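Long-range contact in endonuclease IV (Thermus thermophilus, PDB 3AAM), which cleaves DNA at apurinic or apyrimidinic sites during base excision repair, leaving a 3'-hydroxyl and a 5'-terminal sugar phosphate: residues H221-F235 with E255-E269. Sequence-based numbering, arbitrary orientation.
Sequences HLLQGKIGEGLKRVF and EDAWNLRVFRAWLEE
The indole of W266 lies sandwiched between K232 of the neighbouring helix and V262 one turn back in its own. K232 spreads its aliphatic stem over one face, with CG 3.7 Å from the centroid of the five-membered ring in a CH-pi contact, while V262 CG1 sits toward the rim of the opposite face. With CG opposite the backbone N (chi1 175°), the stem of K232 is laid over the indole; the chain then bends at chi3, and K232 NZ stays 4.1 Å from E269 OE1, longer than a salt bridge and farther off than K232 CD. L223 CD2 meets the indole edge, and a water accepts from W266 NE1 and donates to E229 OE2. Replacing this tryptophan with an alanine would probably open a gap between L223, L231 and F235 and leave the stem of K232 without its aromatic platform.

Deeper in, L222 drops CD1 almost centrally onto the F263 ring, 3.7 Å from the centroid; the far end of F235 meets the same phenyl obliquely, its CZ 3.8 Å from F263 CD1. L222 is also gripped through its backbone: W258 NE1 donates to L222 O at 2.8 Å, nearly straight (166°) and close to the indole plane. The Q224 amide stands almost upright over that indole, NE2 3.2 Å from W258 CE2. H221, at the other end of the turn, turns ND1 to T249 OG1 in a hydrogen bond, its side chain about 8 Å from that of the manganese ligand H219.

Here the type II turn from H221 to Q224 and helix 230-235 pack together on residues 255-267 of the last helix, the axes of 230-235 and 255-267 crossing at -55°. L222 and F263 also reach L247 of strand 244-247, illustrating how outer helices clothe the parallel strands of a TIM barrel.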
# COMPACT_ATOMS: atom_id res chain seq x y z
N HIS A 221 14.07 -3.63 5.97
CA HIS A 221 14.21 -4.52 4.82
C HIS A 221 13.90 -5.95 5.24
O HIS A 221 13.87 -6.27 6.43
CB HIS A 221 15.64 -4.48 4.27
CG HIS A 221 16.07 -3.13 3.78
ND1 HIS A 221 15.42 -2.46 2.78
CD2 HIS A 221 17.12 -2.35 4.14
CE1 HIS A 221 16.03 -1.32 2.54
NE2 HIS A 221 17.07 -1.22 3.35
N LEU A 222 13.67 -6.82 4.26
CA LEU A 222 13.38 -8.22 4.56
C LEU A 222 14.54 -8.82 5.34
O LEU A 222 15.71 -8.58 5.02
CB LEU A 222 13.14 -8.99 3.26
CG LEU A 222 11.99 -8.44 2.41
CD1 LEU A 222 11.89 -9.24 1.13
CD2 LEU A 222 10.69 -8.48 3.19
N LEU A 223 14.21 -9.60 6.37
CA LEU A 223 15.18 -10.25 7.24
C LEU A 223 16.01 -9.30 8.10
O LEU A 223 16.88 -9.75 8.85
CB LEU A 223 16.13 -11.16 6.44
CG LEU A 223 15.49 -12.35 5.71
CD1 LEU A 223 16.60 -13.25 5.15
CD2 LEU A 223 14.62 -13.14 6.67
N GLN A 224 15.74 -8.00 8.02
CA GLN A 224 16.50 -7.03 8.80
C GLN A 224 15.74 -6.42 9.98
O GLN A 224 16.25 -5.54 10.67
CB GLN A 224 17.02 -5.92 7.90
CG GLN A 224 18.08 -6.38 6.91
CD GLN A 224 18.67 -5.24 6.11
OE1 GLN A 224 18.62 -4.09 6.54
NE2 GLN A 224 19.25 -5.55 4.96
N GLY A 225 14.52 -6.91 10.21
CA GLY A 225 13.71 -6.40 11.30
C GLY A 225 13.40 -7.43 12.36
O GLY A 225 14.03 -8.49 12.42
N LYS A 226 12.41 -7.13 13.20
CA LYS A 226 12.02 -8.03 14.28
C LYS A 226 11.06 -9.13 13.88
O LYS A 226 10.83 -10.07 14.65
CB LYS A 226 11.41 -7.21 15.43
CG LYS A 226 12.32 -6.09 15.94
CD LYS A 226 13.67 -6.62 16.38
CE LYS A 226 14.59 -5.49 16.82
NZ LYS A 226 15.98 -5.97 17.07
N ILE A 227 10.49 -9.04 12.69
CA ILE A 227 9.56 -10.08 12.24
C ILE A 227 10.34 -11.20 11.57
O ILE A 227 10.00 -12.38 11.73
CB ILE A 227 8.51 -9.50 11.27
CG1 ILE A 227 7.77 -8.35 11.95
CG2 ILE A 227 7.52 -10.60 10.86
CD1 ILE A 227 6.81 -7.59 11.04
N GLY A 228 11.38 -10.84 10.83
CA GLY A 228 12.22 -11.83 10.17
C GLY A 228 11.50 -12.81 9.26
O GLY A 228 10.72 -12.41 8.40
N GLU A 229 11.77 -14.10 9.46
CA GLU A 229 11.15 -15.13 8.63
C GLU A 229 9.64 -15.19 8.78
O GLU A 229 8.97 -15.91 8.04
CB GLU A 229 11.79 -16.49 8.93
CG GLU A 229 13.26 -16.56 8.56
CD GLU A 229 13.51 -16.50 7.06
OE1 GLU A 229 12.58 -16.16 6.30
OE2 GLU A 229 14.65 -16.78 6.63
N GLY A 230 9.10 -14.45 9.74
CA GLY A 230 7.66 -14.43 9.91
C GLY A 230 7.03 -13.92 8.62
O GLY A 230 5.93 -14.33 8.24
N LEU A 231 7.72 -13.00 7.95
CA LEU A 231 7.22 -12.44 6.70
C LEU A 231 7.22 -13.48 5.59
O LEU A 231 6.43 -13.39 4.65
CB LEU A 231 8.05 -11.23 6.27
CG LEU A 231 7.95 -10.00 7.18
CD1 LEU A 231 8.71 -8.85 6.54
CD2 LEU A 231 6.49 -9.62 7.39
N LYS A 232 8.10 -14.46 5.70
CA LYS A 232 8.15 -15.52 4.70
C LYS A 232 6.83 -16.29 4.77
O LYS A 232 6.24 -16.63 3.75
CB LYS A 232 9.32 -16.48 4.99
CG LYS A 232 9.36 -17.69 4.06
CD LYS A 232 10.47 -18.68 4.46
CE LYS A 232 10.19 -19.30 5.82
NZ LYS A 232 11.20 -20.33 6.20
N ARG A 233 6.37 -16.54 5.99
CA ARG A 233 5.13 -17.27 6.21
C ARG A 233 3.91 -16.51 5.69
O ARG A 233 2.93 -17.12 5.26
CB ARG A 233 4.97 -17.60 7.70
CG ARG A 233 5.98 -18.63 8.20
CD ARG A 233 5.44 -20.05 8.08
NE ARG A 233 5.17 -20.45 6.70
CZ ARG A 233 6.10 -20.74 5.80
NH1 ARG A 233 5.75 -21.09 4.57
NH2 ARG A 233 7.39 -20.67 6.13
N VAL A 234 3.97 -15.18 5.74
CA VAL A 234 2.86 -14.37 5.23
C VAL A 234 2.91 -14.38 3.70
O VAL A 234 1.90 -14.61 3.03
CB VAL A 234 2.97 -12.90 5.74
CG1 VAL A 234 1.94 -12.02 5.04
CG2 VAL A 234 2.74 -12.86 7.24
N PHE A 235 4.10 -14.14 3.16
CA PHE A 235 4.31 -14.11 1.72
C PHE A 235 3.90 -15.42 1.05
O PHE A 235 3.31 -15.42 -0.03
CB PHE A 235 5.80 -13.84 1.43
CG PHE A 235 6.13 -13.66 -0.03
CD1 PHE A 235 5.60 -12.61 -0.76
CD2 PHE A 235 7.00 -14.54 -0.66
CE1 PHE A 235 5.95 -12.42 -2.11
CE2 PHE A 235 7.36 -14.36 -2.00
CZ PHE A 235 6.83 -13.30 -2.72
N GLU A 255 20.54 -2.23 -1.55
CA GLU A 255 19.29 -2.53 -0.87
C GLU A 255 18.35 -3.38 -1.72
O GLU A 255 17.76 -4.35 -1.24
CB GLU A 255 18.57 -1.23 -0.46
CG GLU A 255 19.34 -0.40 0.55
CD GLU A 255 20.24 0.65 -0.09
OE1 GLU A 255 20.69 0.44 -1.24
OE2 GLU A 255 20.50 1.68 0.57
N ASP A 256 18.22 -3.00 -2.99
CA ASP A 256 17.35 -3.73 -3.90
C ASP A 256 17.85 -5.16 -4.10
O ASP A 256 17.06 -6.10 -4.10
CB ASP A 256 17.27 -3.03 -5.25
CG ASP A 256 16.59 -1.67 -5.19
OD1 ASP A 256 16.12 -1.26 -4.10
OD2 ASP A 256 16.53 -1.00 -6.24
N ALA A 257 19.16 -5.33 -4.28
CA ALA A 257 19.71 -6.67 -4.49
C ALA A 257 19.40 -7.58 -3.32
O ALA A 257 19.02 -8.74 -3.51
CB ALA A 257 21.23 -6.59 -4.70
N TRP A 258 19.56 -7.06 -2.11
CA TRP A 258 19.27 -7.82 -0.89
C TRP A 258 17.81 -8.26 -0.86
O TRP A 258 17.50 -9.45 -0.73
CB TRP A 258 19.58 -6.95 0.35
CG TRP A 258 19.19 -7.56 1.68
CD1 TRP A 258 17.93 -7.77 2.15
CD2 TRP A 258 20.08 -8.03 2.70
NE1 TRP A 258 17.97 -8.33 3.40
CE2 TRP A 258 19.28 -8.51 3.76
CE3 TRP A 258 21.48 -8.10 2.82
CZ2 TRP A 258 19.83 -9.05 4.93
CZ3 TRP A 258 22.02 -8.64 3.99
CH2 TRP A 258 21.19 -9.10 5.03
N ASN A 259 16.91 -7.30 -0.99
CA ASN A 259 15.49 -7.61 -0.96
C ASN A 259 15.03 -8.54 -2.07
O ASN A 259 14.21 -9.42 -1.83
CB ASN A 259 14.69 -6.31 -0.96
CG ASN A 259 14.87 -5.52 0.32
OD1 ASN A 259 15.09 -4.31 0.31
ND2 ASN A 259 14.77 -6.22 1.45
N LEU A 260 15.54 -8.35 -3.28
CA LEU A 260 15.14 -9.22 -4.38
C LEU A 260 15.63 -10.65 -4.16
O LEU A 260 14.94 -11.61 -4.48
CB LEU A 260 15.66 -8.67 -5.72
CG LEU A 260 14.97 -7.40 -6.19
CD1 LEU A 260 15.64 -6.87 -7.44
CD2 LEU A 260 13.49 -7.69 -6.46
N ARG A 261 16.84 -10.79 -3.61
CA ARG A 261 17.37 -12.12 -3.35
C ARG A 261 16.51 -12.84 -2.31
O ARG A 261 16.29 -14.04 -2.41
CB ARG A 261 18.84 -12.02 -2.91
CG ARG A 261 19.79 -11.86 -4.10
CD ARG A 261 21.12 -11.25 -3.69
NE ARG A 261 21.77 -12.01 -2.63
CZ ARG A 261 22.53 -13.09 -2.82
NH1 ARG A 261 22.75 -13.55 -4.04
NH2 ARG A 261 23.06 -13.71 -1.78
N VAL A 262 16.01 -12.10 -1.32
CA VAL A 262 15.17 -12.72 -0.30
C VAL A 262 13.79 -13.07 -0.89
O VAL A 262 13.29 -14.18 -0.69
CB VAL A 262 15.02 -11.81 0.93
CG1 VAL A 262 14.09 -12.46 1.95
CG2 VAL A 262 16.40 -11.57 1.55
N PHE A 263 13.18 -12.14 -1.63
CA PHE A 263 11.87 -12.39 -2.24
C PHE A 263 11.94 -13.62 -3.13
O PHE A 263 11.08 -14.50 -3.06
CB PHE A 263 11.44 -11.21 -3.13
CG PHE A 263 10.55 -10.21 -2.46
CD1 PHE A 263 9.39 -10.61 -1.80
CD2 PHE A 263 10.84 -8.85 -2.53
CE1 PHE A 263 8.53 -9.67 -1.23
CE2 PHE A 263 9.99 -7.90 -1.96
CZ PHE A 263 8.83 -8.30 -1.32
N ARG A 264 12.97 -13.68 -3.96
CA ARG A 264 13.12 -14.79 -4.88
C ARG A 264 13.44 -16.11 -4.22
O ARG A 264 13.00 -17.16 -4.68
CB ARG A 264 14.16 -14.41 -5.94
CG ARG A 264 13.58 -13.41 -6.92
CD ARG A 264 14.60 -12.56 -7.65
NE ARG A 264 13.90 -11.60 -8.50
CZ ARG A 264 14.48 -10.62 -9.18
NH1 ARG A 264 15.79 -10.45 -9.12
NH2 ARG A 264 13.73 -9.82 -9.93
N ALA A 265 14.19 -16.08 -3.12
CA ALA A 265 14.51 -17.30 -2.40
C ALA A 265 13.20 -17.84 -1.82
O ALA A 265 12.93 -19.04 -1.88
CB ALA A 265 15.50 -17.02 -1.29
N TRP A 266 12.40 -16.95 -1.28
CA TRP A 266 11.12 -17.34 -0.70
C TRP A 266 10.19 -17.89 -1.77
O TRP A 266 9.54 -18.90 -1.57
CB TRP A 266 10.45 -16.16 0.00
CG TRP A 266 11.13 -15.75 1.26
CD1 TRP A 266 12.13 -16.42 1.91
CD2 TRP A 266 10.85 -14.58 2.04
NE1 TRP A 266 12.49 -15.73 3.05
CE2 TRP A 266 11.72 -14.60 3.15
CE3 TRP A 266 9.95 -13.51 1.90
CZ2 TRP A 266 11.72 -13.60 4.12
CZ3 TRP A 266 9.95 -12.51 2.87
CH2 TRP A 266 10.83 -12.57 3.97
N LEU A 267 10.13 -17.21 -2.91
CA LEU A 267 9.24 -17.62 -3.99
C LEU A 267 9.52 -19.06 -4.44
O LEU A 267 8.60 -19.78 -4.82
CB LEU A 267 9.37 -16.66 -5.17
CG LEU A 267 8.27 -16.73 -6.24
CD1 LEU A 267 6.89 -16.55 -5.59
CD2 LEU A 267 8.51 -15.64 -7.27
N GLU A 268 10.79 -19.47 -4.39
CA GLU A 268 11.17 -20.83 -4.78
C GLU A 268 10.64 -21.86 -3.80
O GLU A 268 10.59 -23.06 -4.11
CB GLU A 268 12.69 -20.98 -4.83
CG GLU A 268 13.38 -20.37 -6.03
CD GLU A 268 14.86 -20.74 -6.07
OE1 GLU A 268 15.57 -20.46 -5.08
OE2 GLU A 268 15.30 -21.32 -7.09
N GLU A 269 10.25 -21.40 -2.61
CA GLU A 269 9.74 -22.29 -1.57
C GLU A 269 8.22 -22.38 -1.55
O GLU A 269 7.65 -23.04 -0.68
CB GLU A 269 10.22 -21.80 -0.20
CG GLU A 269 11.73 -21.78 -0.01
CD GLU A 269 12.14 -21.15 1.30
OE1 GLU A 269 11.68 -21.62 2.37
OE2 GLU A 269 12.91 -20.17 1.28
O HOH W 1 15.24 -16.79 4.05